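Local coordinates for protein 6-phosphogluconate dehydrogenase, NAD-binding (Geobacter metallireducens, PDB 3PEF) that probably reduces succinic semialdehyde to gamma-hydroxybutyrate as an NADP-binding beta-hydroxyacid dehydrogenase, at residues A229-L234 with D275-A280. The protein carries 2 engineered substitutions. Residues are numbered along the deposited sequence; the frame is centred on the assembly and turned at random.
With NAP (NADP nicotinamide-adenine-dinucleotide phosphate), chain I.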
loop_
_atom_site.group_PDB
_atom_site.type_symbol
_atom_site.label_atom_id
_atom_site.label_comp_id
_atom_site.label_asym_id
_atom_site.label_seq_id
_atom_site.Cartn_x
_atom_site.Cartn_y
_atom_site.Cartn_z
ATOM N N ALA A 229 -7.558 11.861 24.093
ATOM C CA ALA A 229 -6.896 11.444 25.330
ATOM C C ALA A 229 -6.600 9.950 25.216
ATOM O O ALA A 229 -7.457 9.178 24.767
ATOM C CB ALA A 229 -7.773 11.734 26.547
ATOM N N PRO A 230 -5.385 9.538 25.607
ATOM C CA PRO A 230 -4.914 8.172 25.340
ATOM C C PRO A 230 -5.637 7.087 26.138
ATOM O O PRO A 230 -5.653 7.117 27.354
ATOM C CB PRO A 230 -3.438 8.224 25.746
ATOM C CG PRO A 230 -3.369 9.366 26.750
ATOM C CD PRO A 230 -4.351 10.370 26.251
ATOM N N ALA A 231 -6.238 6.132 25.443
ATOM C CA ALA A 231 -6.691 4.897 26.086
ATOM C C ALA A 231 -5.747 3.787 25.634
ATOM O O ALA A 231 -5.186 3.056 26.446
ATOM C CB ALA A 231 -8.138 4.574 25.708
ATOM N N PHE A 232 -5.566 3.682 24.327
ATOM C CA PHE A 232 -4.522 2.820 23.778
ATOM C C PHE A 232 -3.518 3.718 23.053
ATOM O O PHE A 232 -3.811 4.222 21.971
ATOM C CB PHE A 232 -5.130 1.771 22.833
ATOM C CG PHE A 232 -4.110 0.818 22.236
ATOM C CD1 PHE A 232 -4.297 0.281 20.967
ATOM C CD2 PHE A 232 -2.971 0.461 22.945
ATOM C CE1 PHE A 232 -3.364 -0.607 20.409
ATOM C CE2 PHE A 232 -2.039 -0.431 22.398
ATOM C CZ PHE A 232 -2.239 -0.958 21.126
ATOM N N PRO A 233 -2.331 3.941 23.660
ATOM C CA PRO A 233 -1.373 4.879 23.067
ATOM C C PRO A 233 -1.034 4.527 21.619
ATOM O O PRO A 233 -0.765 3.368 21.281
ATOM C CB PRO A 233 -0.145 4.762 23.986
ATOM C CG PRO A 233 -0.731 4.434 25.328
ATOM C CD PRO A 233 -1.882 3.462 24.980
ATOM N N LEU A 234 -1.079 5.542 20.764
ATOM C CA LEU A 234 -0.837 5.361 19.344
ATOM C C LEU A 234 0.517 4.699 19.060
ATOM O O LEU A 234 0.618 3.848 18.178
ATOM C CB LEU A 234 -1.011 6.682 18.583
ATOM C CG LEU A 234 -1.031 6.598 17.051
ATOM C CD1 LEU A 234 -1.853 7.717 16.402
ATOM C CD2 LEU A 234 0.393 6.578 16.498
ATOM N N ASP A 275 1.736 9.654 21.689
ATOM C CA ASP A 275 1.257 9.506 23.061
ATOM C C ASP A 275 -0.243 9.816 23.202
ATOM O O ASP A 275 -0.791 9.739 24.297
ATOM C CB ASP A 275 2.051 10.411 24.027
ATOM C CG ASP A 275 3.401 9.816 24.431
ATOM O OD1 ASP A 275 3.600 8.588 24.310
ATOM O OD2 ASP A 275 4.270 10.586 24.886
ATOM N N GLU A 276 -0.906 10.172 22.111
ATOM C CA GLU A 276 -2.363 10.322 22.159
ATOM C C GLU A 276 -3.025 8.971 21.847
ATOM O O GLU A 276 -2.327 7.979 21.590
ATOM C CB GLU A 276 -2.816 11.402 21.176
ATOM C CG GLU A 276 -2.222 12.779 21.515
ATOM C CD GLU A 276 -2.540 13.828 20.470
ATOM O OE1 GLU A 276 -3.143 13.463 19.448
ATOM O OE2 GLU A 276 -2.184 15.015 20.669
ATOM N N ASP A 277 -4.357 8.918 21.878
ATOM C CA ASP A 277 -5.048 7.677 21.531
ATOM C C ASP A 277 -4.740 7.252 20.103
ATOM O O ASP A 277 -4.497 8.099 19.241
ATOM C CB ASP A 277 -6.558 7.833 21.658
ATOM C CG ASP A 277 -7.266 6.497 21.653
ATOM O OD1 ASP A 277 -6.956 5.666 22.536
ATOM O OD2 ASP A 277 -8.104 6.269 20.757
ATOM N N PHE A 278 -4.787 5.947 19.833
ATOM C CA PHE A 278 -4.494 5.497 18.477
ATOM C C PHE A 278 -5.498 6.047 17.458
ATOM O O PHE A 278 -5.188 6.149 16.278
ATOM C CB PHE A 278 -4.329 3.973 18.389
ATOM C CG PHE A 278 -5.616 3.199 18.447
ATOM C CD1 PHE A 278 -6.427 3.253 19.561
ATOM C CD2 PHE A 278 -5.990 2.378 17.383
ATOM C CE1 PHE A 278 -7.609 2.519 19.613
ATOM C CE2 PHE A 278 -7.158 1.639 17.434
ATOM C CZ PHE A 278 -7.966 1.709 18.553
ATOM N N SER A 279 -6.680 6.449 17.911
ATOM C CA SER A 279 -7.629 7.085 16.998
ATOM C C SER A 279 -7.114 8.428 16.493
ATOM O O SER A 279 -7.671 8.982 15.551
ATOM C CB SER A 279 -9.002 7.268 17.651
ATOM O OG SER A 279 -8.874 7.903 18.910
ATOM N N ALA A 280 -6.050 8.949 17.107
ATOM C CA ALA A 280 -5.439 10.187 16.619
ATOM C C ALA A 280 -4.898 10.075 15.190
ATOM O O ALA A 280 -4.593 11.086 14.551
ATOM C CB ALA A 280 -4.343 10.697 17.596
HETATM P PA NAP I . 1.989 2.529 28.926
HETATM O O1A NAP I . 2.828 3.360 28.034
HETATM O O2A NAP I . 1.020 3.274 29.750
HETATM O O5B NAP I . 2.916 1.641 29.882
HETATM C C5B NAP I . 4.121 1.101 29.412
HETATM C C4B NAP I . 4.810 0.466 30.607
HETATM O O4B NAP I . 6.013 -0.125 30.165
HETATM C C3B NAP I . 5.195 1.514 31.648
HETATM O O3B NAP I . 5.047 0.883 32.899
HETATM C C2B NAP I . 6.666 1.735 31.364
HETATM O O2B NAP I . 7.424 2.179 32.459
HETATM C C1B NAP I . 7.065 0.321 30.985
HETATM N N9A NAP I . 8.360 0.305 30.288
HETATM C C8A NAP I . 8.613 0.776 29.024
HETATM N N7A NAP I . 9.927 0.590 28.759
HETATM C C5A NAP I . 10.507 0.024 29.836
HETATM C C6A NAP I . 11.809 -0.384 30.076
HETATM N N6A NAP I . 12.738 -0.217 29.144
HETATM N N1A NAP I . 12.125 -0.941 31.286
HETATM C C2A NAP I . 11.146 -1.109 32.251
HETATM N N3A NAP I . 9.847 -0.710 32.001
HETATM C C4A NAP I . 9.536 -0.160 30.808
HETATM O O3 NAP I . 1.217 1.504 27.984
HETATM P PN NAP I . 0.115 0.419 28.324
HETATM O O1N NAP I . -1.064 0.643 27.472
HETATM O O2N NAP I . -0.075 0.286 29.783
HETATM O O5D NAP I . 0.981 -0.802 27.731
HETATM C C5D NAP I . 1.323 -1.960 28.445
HETATM C C4D NAP I . 1.174 -3.132 27.476
HETATM O O4D NAP I . -0.176 -3.465 27.259
HETATM C C3D NAP I . 1.698 -2.796 26.094
HETATM O O3D NAP I . 2.320 -3.976 25.635
HETATM C C2D NAP I . 0.453 -2.472 25.281
HETATM O O2D NAP I . 0.664 -2.750 23.925
HETATM C C1D NAP I . -0.512 -3.461 25.885
HETATM N N1N NAP I . -1.960 -3.179 25.776
HETATM C C2N NAP I . -2.435 -1.903 25.863
HETATM C C3N NAP I . -3.805 -1.658 25.813
HETATM C C7N NAP I . -4.324 -0.259 25.962
HETATM O O7N NAP I . -5.590 -0.006 25.460
HETATM N N7N NAP I . -3.612 0.729 26.530
HETATM C C4N NAP I . -4.708 -2.717 25.674
HETATM C C5N NAP I . -4.212 -4.017 25.615
HETATM C C6N NAP I . -2.837 -4.242 25.683
HETATM P P2B NAP I . 7.485 3.757 32.863
HETATM O O1X NAP I . 8.751 3.914 33.692
HETATM O O2X NAP I . 7.545 4.568 31.609
HETATM O O3X NAP I . 6.254 4.128 33.642
#
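D277 accepts the backbone amides of A231 and F232 with OD1, while OD2 closes an Asx turn onto S279 N, in the helical C-terminal part of this beta-hydroxyacid dehydrogenase, where loop 229-234 links helices 214-224 and 234-251. Followed outward, D277 CB lies 3.5 Å from A229 O; CG, anti to the backbone N (chi1 -165°), brings the carboxylate to the two amides. OD1 meets F232 N at 3.0 Å, nearly along the C-O axis with an N-H...O angle of 164°, and A231 N on the anti side, tilted out of the carboxylate plane. OD2 takes S279 N from above that plane and S279 OG at 2.6 Å on its anti lone pair; K219 of helix 214-224 forms a salt bridge with the same oxygen. With an alanine here, the amides of A231 and F232 would probably lose their shared acceptor and K219 its carboxylate mate. Backbone bonds flank this grip: F278 N to F232 O, and L234 N to E276 O just where helix 234-251 begins. The F232 ring sends its edge toward a face of F278, planes at 60° and CD1 3.9 Å from F278 CD1. The loop also meets NADP+ directly: NADP+ N7N donates to A231 O at 2.8 Å, while F232 CD2 lies 3.4 Å from C7N of the same carboxamide.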